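Local coordinates for protein PML (Homo sapiens, PDB 6IMQ) that probably scaffolds PML nuclear bodies, its zinc-binding B1-box self-associating into multimers that regulate nuclear body biogenesis and leukemogenesis, at residues K33-H38 and H44-L49. Sequence-based numbering, arbitrary orientation.
Sequences KCFEAH and HEARPL. With ZN (zinc ion), chain I; ZN (zinc ion), chain H.
F35 and A46 meet where helix 32-41 faces the strand 46-48, and they illustrate how a very small zinc domain combines apolar packing with metal cross-links, the residue before F35, C34, binding the zinc of the four-cysteine site through SG at 2.3 Å, with C12, C15 and C31 completing it. The CB of F35 is directed toward the strand, and with CG anti to the backbone N (chi1 -178°) the edge of the ring, rather than a face, reaches A46. Its CE1 lies 3.6 Å from CB of A46, which sits near the ring plane; CZ of F35 follows at 3.9 Å from the same methyl. The ring also stacks with F21 and touches L30, placing it between the helix and the antiparallel sheet. This is the B-box zinc finger, in which the two zinc sites probably stand in for part of the hydrophobic interior of a larger domain. One turn further on, H38 has CG anti to its backbone N (chi1 168°), which carries the imidazole out to the zinc of the Cys2His2 site, bound by NE2 at 2.0 Å. H44 answers from the other segment through its other ring nitrogen, ND1, at 2.1 Å from the same ion. C23 and C26 complete this site. The two side chains cross at about a right angle, and their ring planes are inclined at 67°, with centroids 5.2 Å apart, so the pair is neither a stack nor edge-to-face; the 3.4 Å between H38 NE2 and H44 ND1 reflects shared coordination rather than a hydrogen bond. H38 CE1 also rests against H44 CB at 3.7 Å. Beyond A46, the CB of R47 is turned away from the helix, and its NH1 hydrogen-bonds to P48 O and to OE1 of Q4 of the second subunit.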
loop_
_atom_site.group_PDB
_atom_site.type_symbol
_atom_site.label_atom_id
_atom_site.label_comp_id
_atom_site.label_asym_id
_atom_site.label_seq_id
_atom_site.Cartn_x
_atom_site.Cartn_y
_atom_site.Cartn_z
ATOM N N LYS B 33 12.702 6.366 1.983
ATOM C CA LYS B 33 14.033 6.239 1.389
ATOM C C LYS B 33 14.419 4.776 1.178
ATOM O O LYS B 33 14.941 4.420 0.115
ATOM C CB LYS B 33 15.030 7.016 2.263
ATOM C CG LYS B 33 16.083 6.227 2.991
ATOM C CD LYS B 33 17.372 6.258 2.207
ATOM C CE LYS B 33 18.101 4.985 2.424
ATOM N NZ LYS B 33 18.865 4.851 3.671
ATOM N N CYS B 34 14.144 3.903 2.151
ATOM C CA CYS B 34 14.375 2.484 1.900
ATOM C C CYS B 34 13.402 1.949 0.861
ATOM O O CYS B 34 13.753 1.049 0.091
ATOM C CB CYS B 34 14.283 1.696 3.202
ATOM S SG CYS B 34 15.669 2.050 4.334
ATOM N N PHE B 35 12.192 2.504 0.798
ATOM C CA PHE B 35 11.243 2.023 -0.191
ATOM C C PHE B 35 11.690 2.361 -1.610
ATOM O O PHE B 35 11.556 1.526 -2.508
ATOM C CB PHE B 35 9.862 2.593 0.068
ATOM C CG PHE B 35 8.841 2.094 -0.884
ATOM C CD1 PHE B 35 8.505 0.756 -0.908
ATOM C CD2 PHE B 35 8.239 2.952 -1.773
ATOM C CE1 PHE B 35 7.567 0.285 -1.791
ATOM C CE2 PHE B 35 7.303 2.495 -2.660
ATOM C CZ PHE B 35 6.956 1.154 -2.667
ATOM N N GLU B 36 12.225 3.565 -1.842
ATOM C CA GLU B 36 12.701 3.897 -3.187
ATOM C C GLU B 36 13.797 2.928 -3.635
ATOM O O GLU B 36 13.857 2.553 -4.811
ATOM C CB GLU B 36 13.181 5.352 -3.240
ATOM C CG GLU B 36 12.144 6.341 -2.719
ATOM C CD GLU B 36 11.889 7.517 -3.657
ATOM O OE1 GLU B 36 12.642 7.698 -4.640
ATOM O OE2 GLU B 36 10.924 8.269 -3.397
ATOM N N ALA B 37 14.667 2.497 -2.715
ATOM C CA ALA B 37 15.676 1.503 -3.079
ATOM C C ALA B 37 15.034 0.159 -3.402
ATOM O O ALA B 37 15.423 -0.519 -4.357
ATOM C CB ALA B 37 16.700 1.344 -1.954
ATOM N N HIS B 38 14.047 -0.246 -2.612
ATOM C CA HIS B 38 13.329 -1.488 -2.868
ATOM C C HIS B 38 12.682 -1.470 -4.251
ATOM O O HIS B 38 12.728 -2.472 -4.976
ATOM C CB HIS B 38 12.328 -1.676 -1.730
ATOM C CG HIS B 38 11.304 -2.735 -1.962
ATOM N ND1 HIS B 38 10.154 -2.507 -2.684
ATOM C CD2 HIS B 38 11.223 -4.014 -1.519
ATOM C CE1 HIS B 38 9.426 -3.607 -2.709
ATOM N NE2 HIS B 38 10.051 -4.535 -2.008
ATOM N N HIS B 44 7.967 -5.579 -6.717
ATOM C CA HIS B 44 7.008 -6.164 -5.793
ATOM C C HIS B 44 5.771 -5.282 -5.690
ATOM O O HIS B 44 5.869 -4.050 -5.743
ATOM C CB HIS B 44 7.609 -6.326 -4.389
ATOM C CG HIS B 44 8.611 -7.433 -4.268
ATOM N ND1 HIS B 44 9.279 -7.697 -3.090
ATOM C CD2 HIS B 44 9.049 -8.352 -5.161
ATOM C CE1 HIS B 44 10.089 -8.724 -3.265
ATOM N NE2 HIS B 44 9.971 -9.142 -4.512
ATOM N N GLU B 45 4.606 -5.912 -5.540
ATOM C CA GLU B 45 3.416 -5.178 -5.134
ATOM C C GLU B 45 3.627 -4.599 -3.742
ATOM O O GLU B 45 4.018 -5.313 -2.813
ATOM C CB GLU B 45 2.196 -6.092 -5.126
ATOM C CG GLU B 45 1.394 -6.133 -6.399
ATOM C CD GLU B 45 0.054 -6.814 -6.186
ATOM O OE1 GLU B 45 0.037 -7.986 -5.744
ATOM O OE2 GLU B 45 -0.985 -6.169 -6.437
ATOM N N ALA B 46 3.344 -3.313 -3.589
ATOM C CA ALA B 46 3.505 -2.650 -2.303
ATOM C C ALA B 46 2.553 -1.474 -2.271
ATOM O O ALA B 46 2.037 -1.037 -3.306
ATOM C CB ALA B 46 4.949 -2.194 -2.072
ATOM N N ARG B 47 2.339 -0.946 -1.077
ATOM C CA ARG B 47 1.409 0.155 -0.959
ATOM C C ARG B 47 1.851 1.166 0.083
ATOM O O ARG B 47 2.514 0.812 1.068
ATOM C CB ARG B 47 0.010 -0.354 -0.594
ATOM C CG ARG B 47 -0.124 -0.814 0.838
ATOM C CD ARG B 47 -1.533 -0.473 1.241
ATOM N NE ARG B 47 -2.060 -1.170 2.393
ATOM C CZ ARG B 47 -2.404 -0.555 3.517
ATOM N NH1 ARG B 47 -2.252 0.759 3.637
ATOM N NH2 ARG B 47 -2.905 -1.254 4.518
ATOM N N PRO B 48 1.474 2.428 -0.103
ATOM C CA PRO B 48 1.588 3.392 0.993
ATOM C C PRO B 48 0.750 2.935 2.173
ATOM O O PRO B 48 -0.256 2.241 2.018
ATOM C CB PRO B 48 1.049 4.695 0.388
ATOM C CG PRO B 48 1.147 4.492 -1.121
ATOM C CD PRO B 48 0.876 3.022 -1.313
ATOM N N LEU B 49 1.190 3.311 3.364
ATOM C CA LEU B 49 0.385 3.133 4.559
ATOM C C LEU B 49 -0.573 4.310 4.679
ATOM O O LEU B 49 -0.233 5.439 4.317
ATOM C CB LEU B 49 1.266 3.031 5.800
ATOM C CG LEU B 49 2.110 1.763 5.895
ATOM C CD1 LEU B 49 3.075 1.973 7.079
ATOM C CD2 LEU B 49 1.324 0.507 6.078
HETATM ZN ZN ZN I . 9.310 -6.307 -1.519
HETATM ZN ZN ZN H . 14.354 2.853 6.067
#